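PDB 4HH5: putative type VI secretion protein from Escherichia coli, which probably binds and hydrolyses ATP as the ClpV1 ATPase of a type VI secretion system, this chain being its N-terminal domain. Local coordinates for residues T39-L45 with L73-L77; E52-L58 with L152-E158; I69-L73 with C131-L137. One frame throughout, in Å; residues are numbered along the deposited sequence.

Contact 1 of 3, residues T39-L45 with L73-L77; sequences TPEHWLL and LLGWL
Glu41 lies flat along the indole of Trp76, and each atom of its side chain has a place on that ring. Glu41 CB sits over the face of the six-membered ring of Trp76, 3.5 Å from its centroid, a CH-pi contact. Glu41 CG comes next, 3.7 Å from Trp76 CE2, on the bond shared by the two rings. There the chain bends (chi2 85°), which turns the carboxylate back over the indole, its plane only 5° from that of the ring. Glu41 OE1 reaches Trp76 CZ2 at 3.6 Å, and OE2 lies 3.7 Å from Trp76 NE1. The partner of OE2 is the backbone N of Arg130, a hydrogen bond that probably helps hold the carboxylate over the indole. Thr39 and His42 form a capping box at the start of helix 40-50 in this mainly helical Clp N-terminal domain: Thr39 N donates to His42 ND1 at 3.1 Å, nearly in the imidazole plane. This bond helps set the rotation of the imidazole, whose face receives the edge of Trp76 in a T-shaped pair, planes 83° apart, with His42 CE1 3.7 Å from Trp76 CH2. Leu77 CD1 approaches the same imidazole at 3.6 Å from His42 CD2. Farther along helix 40-50, Leu73 sets its two methyls against it, CD2 against Glu41 and CD1 against the backbone of Leu45. The side chains of Leu45 and Leu73 run antiparallel alongside each other, and Leu45 CD1 stands 4.2 Å from Leu73 CB while also touching Leu77 CD2.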
loop_
_atom_site.group_PDB
_atom_site.type_symbol
_atom_site.label_atom_id
_atom_site.label_comp_id
_atom_site.label_asym_id
_atom_site.label_seq_id
_atom_site.Cartn_x
_atom_site.Cartn_y
_atom_site.Cartn_z
ATOM N N THR A 39 10.140 0.254 -0.281
ATOM C CA THR A 39 9.486 0.862 0.876
ATOM C C THR A 39 7.965 1.030 0.666
ATOM O O THR A 39 7.516 0.994 -0.489
ATOM C CB THR A 39 10.107 2.237 1.148
ATOM O OG1 THR A 39 9.694 3.119 0.108
ATOM C CG2 THR A 39 11.637 2.201 1.286
ATOM N N PRO A 40 7.163 1.298 1.742
ATOM C CA PRO A 40 5.724 1.552 1.535
ATOM C C PRO A 40 5.486 2.769 0.649
ATOM O O PRO A 40 4.488 2.793 -0.050
ATOM C CB PRO A 40 5.184 1.781 2.954
ATOM C CG PRO A 40 6.195 1.174 3.861
ATOM C CD PRO A 40 7.510 1.385 3.177
ATOM N N GLU A 41 6.421 3.754 0.640
ATOM C CA GLU A 41 6.312 4.939 -0.220
ATOM C C GLU A 41 6.381 4.536 -1.694
ATOM O O GLU A 41 5.600 5.068 -2.489
ATOM C CB GLU A 41 7.381 5.997 0.108
ATOM C CG GLU A 41 7.184 6.699 1.443
ATOM C CD GLU A 41 7.758 6.009 2.667
ATOM O OE1 GLU A 41 8.184 4.834 2.574
ATOM O OE2 GLU A 41 7.789 6.664 3.730
ATOM N N HIS A 42 7.290 3.580 -2.055
ATOM C CA HIS A 42 7.412 3.067 -3.433
ATOM C C HIS A 42 6.087 2.408 -3.846
ATOM O O HIS A 42 5.611 2.618 -4.968
ATOM C CB HIS A 42 8.542 2.032 -3.562
ATOM C CG HIS A 42 9.930 2.603 -3.529
ATOM N ND1 HIS A 42 10.763 2.411 -2.439
ATOM C CD2 HIS A 42 10.604 3.292 -4.478
ATOM C CE1 HIS A 42 11.901 3.018 -2.743
ATOM N NE2 HIS A 42 11.859 3.554 -3.961
ATOM N N TRP A 43 5.500 1.622 -2.928
ATOM C CA TRP A 43 4.233 0.927 -3.131
ATOM C C TRP A 43 3.075 1.907 -3.297
ATOM O O TRP A 43 2.300 1.759 -4.236
ATOM C CB TRP A 43 3.966 -0.030 -1.971
ATOM C CG TRP A 43 3.030 -1.165 -2.284
ATOM C CD1 TRP A 43 2.451 -1.460 -3.488
ATOM C CD2 TRP A 43 2.589 -2.174 -1.368
ATOM N NE1 TRP A 43 1.666 -2.584 -3.370
ATOM C CE2 TRP A 43 1.748 -3.052 -2.082
ATOM C CE3 TRP A 43 2.847 -2.437 -0.013
ATOM C CZ2 TRP A 43 1.173 -4.179 -1.492
ATOM C CZ3 TRP A 43 2.281 -3.559 0.570
ATOM C CH2 TRP A 43 1.455 -4.416 -0.169
ATOM N N LEU A 44 2.957 2.912 -2.401
ATOM C CA LEU A 44 1.879 3.919 -2.465
ATOM C C LEU A 44 1.923 4.713 -3.766
ATOM O O LEU A 44 0.873 4.967 -4.356
ATOM C CB LEU A 44 1.889 4.868 -1.245
ATOM C CG LEU A 44 1.489 4.243 0.104
ATOM C CD1 LEU A 44 1.994 5.082 1.260
ATOM C CD2 LEU A 44 -0.020 4.040 0.219
ATOM N N LEU A 45 3.136 5.056 -4.238
ATOM C CA LEU A 45 3.331 5.774 -5.496
ATOM C C LEU A 45 2.697 4.963 -6.635
ATOM O O LEU A 45 1.917 5.507 -7.408
ATOM C CB LEU A 45 4.838 5.978 -5.741
ATOM C CG LEU A 45 5.257 6.811 -6.957
ATOM C CD1 LEU A 45 6.438 7.658 -6.630
ATOM C CD2 LEU A 45 5.639 5.920 -8.134
ATOM N N LEU A 73 5.439 12.263 -2.717
ATOM C CA LEU A 73 6.000 10.946 -3.000
ATOM C C LEU A 73 7.146 11.044 -3.992
ATOM O O LEU A 73 8.156 10.365 -3.798
ATOM C CB LEU A 73 4.925 9.943 -3.463
ATOM C CG LEU A 73 3.981 9.418 -2.375
ATOM C CD1 LEU A 73 2.785 8.722 -2.990
ATOM C CD2 LEU A 73 4.695 8.456 -1.410
ATOM N N LEU A 74 7.036 11.951 -4.998
ATOM C CA LEU A 74 8.106 12.201 -5.974
ATOM C C LEU A 74 9.322 12.799 -5.282
ATOM O O LEU A 74 10.451 12.418 -5.599
ATOM C CB LEU A 74 7.662 13.173 -7.070
ATOM C CG LEU A 74 6.826 12.652 -8.219
ATOM C CD1 LEU A 74 6.687 13.725 -9.260
ATOM C CD2 LEU A 74 7.450 11.422 -8.861
ATOM N N GLY A 75 9.068 13.745 -4.373
ATOM C CA GLY A 75 10.081 14.428 -3.579
ATOM C C GLY A 75 10.822 13.445 -2.701
ATOM O O GLY A 75 12.054 13.463 -2.647
ATOM N N TRP A 76 10.065 12.548 -2.046
ATOM C CA TRP A 76 10.595 11.485 -1.206
ATOM C C TRP A 76 11.449 10.538 -2.061
ATOM O O TRP A 76 12.535 10.158 -1.630
ATOM C CB TRP A 76 9.453 10.718 -0.507
ATOM C CG TRP A 76 9.935 9.586 0.349
ATOM C CD1 TRP A 76 10.189 9.622 1.688
ATOM C CD2 TRP A 76 10.268 8.262 -0.089
ATOM N NE1 TRP A 76 10.639 8.397 2.116
ATOM C CE2 TRP A 76 10.716 7.549 1.041
ATOM C CE3 TRP A 76 10.247 7.609 -1.340
ATOM C CZ2 TRP A 76 11.123 6.212 0.967
ATOM C CZ3 TRP A 76 10.678 6.298 -1.418
ATOM C CH2 TRP A 76 11.101 5.610 -0.273
ATOM N N LEU A 77 10.963 10.171 -3.265
ATOM C CA LEU A 77 11.641 9.280 -4.214
ATOM C C LEU A 77 13.008 9.841 -4.644
ATOM O O LEU A 77 14.010 9.119 -4.619
ATOM C CB LEU A 77 10.735 9.047 -5.441
ATOM C CG LEU A 77 11.161 7.972 -6.443
ATOM C CD1 LEU A 77 10.897 6.572 -5.899
ATOM C CD2 LEU A 77 10.443 8.158 -7.774
#

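Contact 2 of 3, residues E52-L58 with L152-E158; sequences EGDLTVL and LDAQSDE
Glu158 OE2 is gripped by two donors: the backbone N of Asp54, at 2.8 Å and almost straight (175°), and the hydroxyl of Ser115. Asp54 opens helix 54-61 just after its N-cap, Gly53, so the carboxylate of Glu158 takes up an N-H of the helix's first turn. Ser156 works beside it. Ser156 OG, anti to the backbone N (chi1 178°), donates to Asp54 OD1 at 2.7 Å and accepts from Glu158 N at 3.1 Å, an ST turn. The carboxylates of Asp54 and Glu158 are stacked, with Asp54 OD2 3.6 Å from Glu158 OE2; the salt bridge of Asp54 OD2 to Arg114 and the helix start probably ease this repulsion. Asp157 N binds Glu52 O at 2.9 Å, joining the two loops. On the apolar side, Leu152 CD2 rests on helix 54-61, against Asp54, Val57 and Leu58, 3.8 Å from Val57 CG1. A water donates both to Val57 O and to Gln155 OE1, which also accepts from Arg60. The end of helix 149-155 is thus fastened to the start of helix 54-61, with helix 115-124 touching Asp54, Leu58 and Leu152, and helix 17-32 touching Glu158.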
loop_
_atom_site.group_PDB
_atom_site.type_symbol
_atom_site.label_atom_id
_atom_site.label_comp_id
_atom_site.label_asym_id
_atom_site.label_seq_id
_atom_site.Cartn_x
_atom_site.Cartn_y
_atom_site.Cartn_z
ATOM N N GLU A 52 -7.198 3.711 -9.611
ATOM C CA GLU A 52 -8.586 3.260 -9.720
ATOM C C GLU A 52 -8.986 2.409 -8.503
ATOM O O GLU A 52 -10.094 1.883 -8.466
ATOM C CB GLU A 52 -8.837 2.486 -11.045
ATOM C CG GLU A 52 -8.762 3.298 -12.336
ATOM C CD GLU A 52 -9.620 4.545 -12.484
ATOM O OE1 GLU A 52 -9.250 5.404 -13.317
ATOM O OE2 GLU A 52 -10.643 4.676 -11.774
ATOM N N GLY A 53 -8.097 2.305 -7.515
ATOM C CA GLY A 53 -8.317 1.498 -6.318
ATOM C C GLY A 53 -8.957 2.207 -5.146
ATOM O O GLY A 53 -9.474 3.323 -5.287
ATOM N N ASP A 54 -8.916 1.550 -3.964
ATOM C CA ASP A 54 -9.522 2.086 -2.747
ATOM C C ASP A 54 -9.011 3.467 -2.365
ATOM O O ASP A 54 -9.820 4.310 -1.999
ATOM C CB ASP A 54 -9.441 1.096 -1.564
ATOM C CG ASP A 54 -10.009 -0.296 -1.832
ATOM O OD1 ASP A 54 -10.889 -0.425 -2.708
ATOM O OD2 ASP A 54 -9.639 -1.234 -1.110
ATOM N N LEU A 55 -7.690 3.710 -2.486
ATOM C CA LEU A 55 -7.067 4.996 -2.151
ATOM C C LEU A 55 -7.639 6.156 -2.959
ATOM O O LEU A 55 -7.956 7.202 -2.382
ATOM C CB LEU A 55 -5.542 4.944 -2.346
ATOM C CG LEU A 55 -4.715 4.152 -1.340
ATOM C CD1 LEU A 55 -3.255 4.129 -1.771
ATOM C CD2 LEU A 55 -4.798 4.762 0.068
ATOM N N THR A 56 -7.751 5.973 -4.292
ATOM C CA THR A 56 -8.296 6.974 -5.223
ATOM C C THR A 56 -9.762 7.276 -4.915
ATOM O O THR A 56 -10.151 8.447 -4.913
ATOM C CB THR A 56 -8.076 6.530 -6.686
ATOM O OG1 THR A 56 -6.669 6.414 -6.905
ATOM C CG2 THR A 56 -8.688 7.503 -7.705
ATOM N N VAL A 57 -10.561 6.236 -4.638
ATOM C CA VAL A 57 -11.991 6.369 -4.285
ATOM C C VAL A 57 -12.146 7.232 -3.011
ATOM O O VAL A 57 -12.985 8.140 -2.972
ATOM C CB VAL A 57 -12.676 4.976 -4.163
ATOM C CG1 VAL A 57 -14.070 5.077 -3.537
ATOM C CG2 VAL A 57 -12.750 4.291 -5.530
ATOM N N LEU A 58 -11.327 6.957 -1.993
ATOM C CA LEU A 58 -11.340 7.694 -0.727
ATOM C C LEU A 58 -10.888 9.142 -0.912
ATOM O O LEU A 58 -11.551 10.052 -0.403
ATOM C CB LEU A 58 -10.518 6.960 0.345
ATOM C CG LEU A 58 -11.073 5.590 0.767
ATOM C CD1 LEU A 58 -10.044 4.804 1.554
ATOM C CD2 LEU A 58 -12.364 5.713 1.548
ATOM N N LEU A 152 -16.674 1.560 -1.335
ATOM C CA LEU A 152 -15.472 1.016 -1.976
ATOM C C LEU A 152 -15.858 -0.108 -2.929
ATOM O O LEU A 152 -15.351 -0.162 -4.045
ATOM C CB LEU A 152 -14.470 0.498 -0.924
ATOM C CG LEU A 152 -13.811 1.548 -0.041
ATOM C CD1 LEU A 152 -12.947 0.889 0.976
ATOM C CD2 LEU A 152 -12.980 2.551 -0.867
ATOM N N ASP A 153 -16.823 -0.956 -2.516
ATOM C CA ASP A 153 -17.300 -2.049 -3.357
ATOM C C ASP A 153 -18.105 -1.554 -4.578
ATOM O O ASP A 153 -18.199 -2.262 -5.577
ATOM C CB ASP A 153 -18.056 -3.093 -2.517
ATOM C CG ASP A 153 -17.157 -3.942 -1.623
ATOM O OD1 ASP A 153 -15.912 -3.870 -1.779
ATOM O OD2 ASP A 153 -17.696 -4.702 -0.792
ATOM N N ALA A 154 -18.642 -0.325 -4.520
ATOM C CA ALA A 154 -19.387 0.228 -5.648
ATOM C C ALA A 154 -18.493 1.021 -6.619
ATOM O O ALA A 154 -18.831 1.130 -7.795
ATOM C CB ALA A 154 -20.512 1.118 -5.145
ATOM N N GLN A 155 -17.361 1.576 -6.133
ATOM C CA GLN A 155 -16.521 2.463 -6.948
ATOM C C GLN A 155 -15.087 2.028 -7.270
ATOM O O GLN A 155 -14.499 2.551 -8.212
ATOM C CB GLN A 155 -16.493 3.860 -6.296
ATOM C CG GLN A 155 -17.871 4.487 -6.055
ATOM C CD GLN A 155 -17.793 5.909 -5.554
ATOM O OE1 GLN A 155 -16.729 6.527 -5.513
ATOM N NE2 GLN A 155 -18.932 6.478 -5.199
ATOM N N SER A 156 -14.497 1.155 -6.462
ATOM C CA SER A 156 -13.101 0.750 -6.635
ATOM C C SER A 156 -12.948 -0.410 -7.608
ATOM O O SER A 156 -13.810 -1.280 -7.649
ATOM C CB SER A 156 -12.506 0.374 -5.278
ATOM O OG SER A 156 -11.168 -0.083 -5.364
ATOM N N ASP A 157 -11.816 -0.456 -8.341
ATOM C CA ASP A 157 -11.477 -1.570 -9.242
ATOM C C ASP A 157 -11.096 -2.822 -8.420
ATOM O O ASP A 157 -10.989 -3.912 -8.980
ATOM C CB ASP A 157 -10.325 -1.181 -10.192
ATOM C CG ASP A 157 -10.762 -0.635 -11.546
ATOM O OD1 ASP A 157 -11.947 -0.256 -11.683
ATOM O OD2 ASP A 157 -9.915 -0.568 -12.457
ATOM N N GLU A 158 -10.908 -2.661 -7.089
ATOM C CA GLU A 158 -10.580 -3.742 -6.140
ATOM C C GLU A 158 -11.846 -4.404 -5.537
ATOM O O GLU A 158 -11.750 -5.199 -4.594
ATOM C CB GLU A 158 -9.716 -3.194 -4.997
ATOM C CG GLU A 158 -8.421 -2.553 -5.440
ATOM C CD GLU A 158 -7.584 -2.103 -4.265
ATOM O OE1 GLU A 158 -6.951 -2.967 -3.619
ATOM O OE2 GLU A 158 -7.571 -0.886 -3.979
HETATM O O HOH W 1 -12.213 3.669 -9.332
HETATM O O HOH W 2 -15.435 8.479 -4.274
#

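Contact 3 of 3, residues I69-L73 with C131-L137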
loop_
_atom_site.group_PDB
_atom_site.type_symbol
_atom_site.label_atom_id
_atom_site.label_comp_id
_atom_site.label_asym_id
_atom_site.label_seq_id
_atom_site.Cartn_x
_atom_site.Cartn_y
_atom_site.Cartn_z
ATOM N N ILE A 69 -0.124 14.959 -2.740
ATOM C CA ILE A 69 0.311 13.635 -2.272
ATOM C C ILE A 69 1.317 13.058 -3.263
ATOM O O ILE A 69 2.361 12.564 -2.845
ATOM C CB ILE A 69 -0.874 12.660 -2.017
ATOM C CG1 ILE A 69 -1.869 13.229 -0.971
ATOM C CG2 ILE A 69 -0.350 11.276 -1.591
ATOM C CD1 ILE A 69 -3.210 12.493 -0.884
ATOM N N TRP A 70 0.993 13.124 -4.574
ATOM C CA TRP A 70 1.854 12.636 -5.653
ATOM C C TRP A 70 3.209 13.356 -5.625
ATOM O O TRP A 70 4.239 12.691 -5.688
ATOM C CB TRP A 70 1.177 12.819 -7.029
ATOM C CG TRP A 70 2.048 12.390 -8.175
ATOM C CD1 TRP A 70 2.763 13.196 -9.010
ATOM C CD2 TRP A 70 2.380 11.044 -8.536
ATOM N NE1 TRP A 70 3.490 12.433 -9.898
ATOM C CE2 TRP A 70 3.276 11.108 -9.625
ATOM C CE3 TRP A 70 1.992 9.782 -8.051
ATOM C CZ2 TRP A 70 3.799 9.960 -10.234
ATOM C CZ3 TRP A 70 2.487 8.648 -8.676
ATOM C CH2 TRP A 70 3.379 8.743 -9.752
ATOM N N GLN A 71 3.201 14.698 -5.522
ATOM C CA GLN A 71 4.424 15.519 -5.475
ATOM C C GLN A 71 5.304 15.198 -4.265
ATOM O O GLN A 71 6.524 15.171 -4.391
ATOM C CB GLN A 71 4.090 17.018 -5.525
ATOM C CG GLN A 71 3.639 17.522 -6.901
ATOM C CD GLN A 71 4.693 17.405 -7.983
ATOM O OE1 GLN A 71 5.883 17.674 -7.771
ATOM N NE2 GLN A 71 4.270 17.016 -9.176
ATOM N N SER A 72 4.680 14.922 -3.103
ATOM C CA SER A 72 5.386 14.564 -1.867
ATOM C C SER A 72 6.103 13.228 -2.044
ATOM O O SER A 72 7.247 13.088 -1.610
ATOM C CB SER A 72 4.402 14.485 -0.704
ATOM O OG SER A 72 3.776 15.746 -0.522
ATOM N N LEU A 73 5.439 12.263 -2.717
ATOM C CA LEU A 73 6.000 10.946 -3.000
ATOM C C LEU A 73 7.146 11.044 -3.992
ATOM O O LEU A 73 8.156 10.365 -3.798
ATOM C CB LEU A 73 4.925 9.943 -3.463
ATOM C CG LEU A 73 3.981 9.418 -2.375
ATOM C CD1 LEU A 73 2.785 8.722 -2.990
ATOM C CD2 LEU A 73 4.695 8.456 -1.410
ATOM N N CYS A 131 7.101 10.172 5.192
ATOM C CA CYS A 131 6.806 11.133 4.136
ATOM C C CYS A 131 5.655 12.022 4.611
ATOM O O CYS A 131 4.514 11.567 4.678
ATOM C CB CYS A 131 6.481 10.419 2.823
ATOM S SG CYS A 131 6.076 11.537 1.459
ATOM N N ASP A 132 5.973 13.277 4.985
ATOM C CA ASP A 132 5.022 14.257 5.528
ATOM C C ASP A 132 3.757 14.530 4.716
ATOM O O ASP A 132 2.692 14.708 5.310
ATOM C CB ASP A 132 5.724 15.568 5.893
ATOM C CG ASP A 132 6.279 15.556 7.296
ATOM O OD1 ASP A 132 7.377 14.995 7.492
ATOM O OD2 ASP A 132 5.601 16.080 8.205
ATOM N N GLY A 133 3.885 14.562 3.391
ATOM C CA GLY A 133 2.770 14.810 2.477
ATOM C C GLY A 133 1.719 13.716 2.423
ATOM O O GLY A 133 0.707 13.865 1.727
ATOM N N LEU A 134 1.945 12.605 3.155
ATOM C CA LEU A 134 0.994 11.495 3.223
ATOM C C LEU A 134 -0.031 11.687 4.363
ATOM O O LEU A 134 -0.846 10.797 4.605
ATOM C CB LEU A 134 1.724 10.141 3.347
ATOM C CG LEU A 134 2.505 9.648 2.116
ATOM C CD1 LEU A 134 3.288 8.408 2.448
ATOM C CD2 LEU A 134 1.575 9.325 0.953
ATOM N N TRP A 135 -0.023 12.868 5.030
ATOM C CA TRP A 135 -0.964 13.186 6.115
ATOM C C TRP A 135 -2.465 12.919 5.799
ATOM O O TRP A 135 -3.149 12.457 6.719
ATOM C CB TRP A 135 -0.720 14.599 6.706
ATOM C CG TRP A 135 -1.055 15.716 5.768
ATOM C CD1 TRP A 135 -0.193 16.397 4.962
ATOM C CD2 TRP A 135 -2.356 16.275 5.532
ATOM N NE1 TRP A 135 -0.877 17.338 4.223
ATOM C CE2 TRP A 135 -2.211 17.269 4.538
ATOM C CE3 TRP A 135 -3.649 15.988 6.022
ATOM C CZ2 TRP A 135 -3.300 17.990 4.037
ATOM C CZ3 TRP A 135 -4.730 16.689 5.508
ATOM C CH2 TRP A 135 -4.552 17.679 4.532
ATOM N N PRO A 136 -3.014 13.117 4.550
ATOM C CA PRO A 136 -4.454 12.817 4.326
ATOM C C PRO A 136 -4.835 11.352 4.544
ATOM O O PRO A 136 -5.952 11.058 4.968
ATOM C CB PRO A 136 -4.686 13.226 2.862
ATOM C CG PRO A 136 -3.577 14.220 2.567
ATOM C CD PRO A 136 -2.401 13.652 3.311
ATOM N N LEU A 137 -3.891 10.438 4.273
ATOM C CA LEU A 137 -4.060 8.992 4.435
ATOM C C LEU A 137 -4.256 8.617 5.921
ATOM O O LEU A 137 -4.807 7.564 6.213
ATOM C CB LEU A 137 -2.826 8.271 3.845
ATOM C CG LEU A 137 -2.778 8.101 2.305
ATOM C CD1 LEU A 137 -2.445 9.404 1.587
ATOM C CD2 LEU A 137 -1.753 7.066 1.908
#
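The pyrrolidine ring of Pro136 meets Ile69 at one corner and Trp135 at another. Pro136 CG lies 3.9 Å from Ile69 CD1, while Pro136 CD stands 3.4 Å above one face of the Trp135 indole, toward the rim; Asp132 O lies at the indole edge, in the ring plane. Ile69 sends its branches to different partners. Ile69 CG2 packs on Leu134 CD2 at 3.7 Å, crossing it at about a right angle, and the extended arm (chi2 167°) ends in CD1, which meets Pro136 CG and also Leu137 CD1. Leu134 CD2 is shared, for it also lies 4.0 Å from Leu73 CD2. Where the backbones draw closest, Gly133 has no side chain and Ser72 OG comes to 3.3 Å from Gly133 CA. This hydroxyl is turned back along its own helix to Ala68 O, a bond made with OG beside the backbone N (chi1 -60°). Cys131 SG rests 3.6 Å from Ser72 O. No hydrogen bond crosses the contact. Trp64 adds to the apolar side by touching Ile69, Pro136 and Leu137. This is apolar packing of a 3-10 segment, in the connection between helices 115-124 and 142-147, on helix 66-78 within the helical Clp R domain.

Overall arrangement
Contacts 1 and 3 are neighbours, their centres about 9 Å apart: both use helix 66-78 and share Leu73, which faces helix 40-50 in one and residues 131-137 in the other. Contact 2 lies farther off, its centre about 20 Å from that of contact 1 and about 19 Å from that of contact 3. Leu44, Leu55 and Leu137 link all three through apolar packing. Helices 40-50, 54-61 and 66-78 follow one another along the chain. Contact 1 joins the first to the third, while contacts 2 and 3 tie the second and third to later segments, contact 3 falling between the segments of contact 2 in sequence. Together they bind early and late segments into one domain.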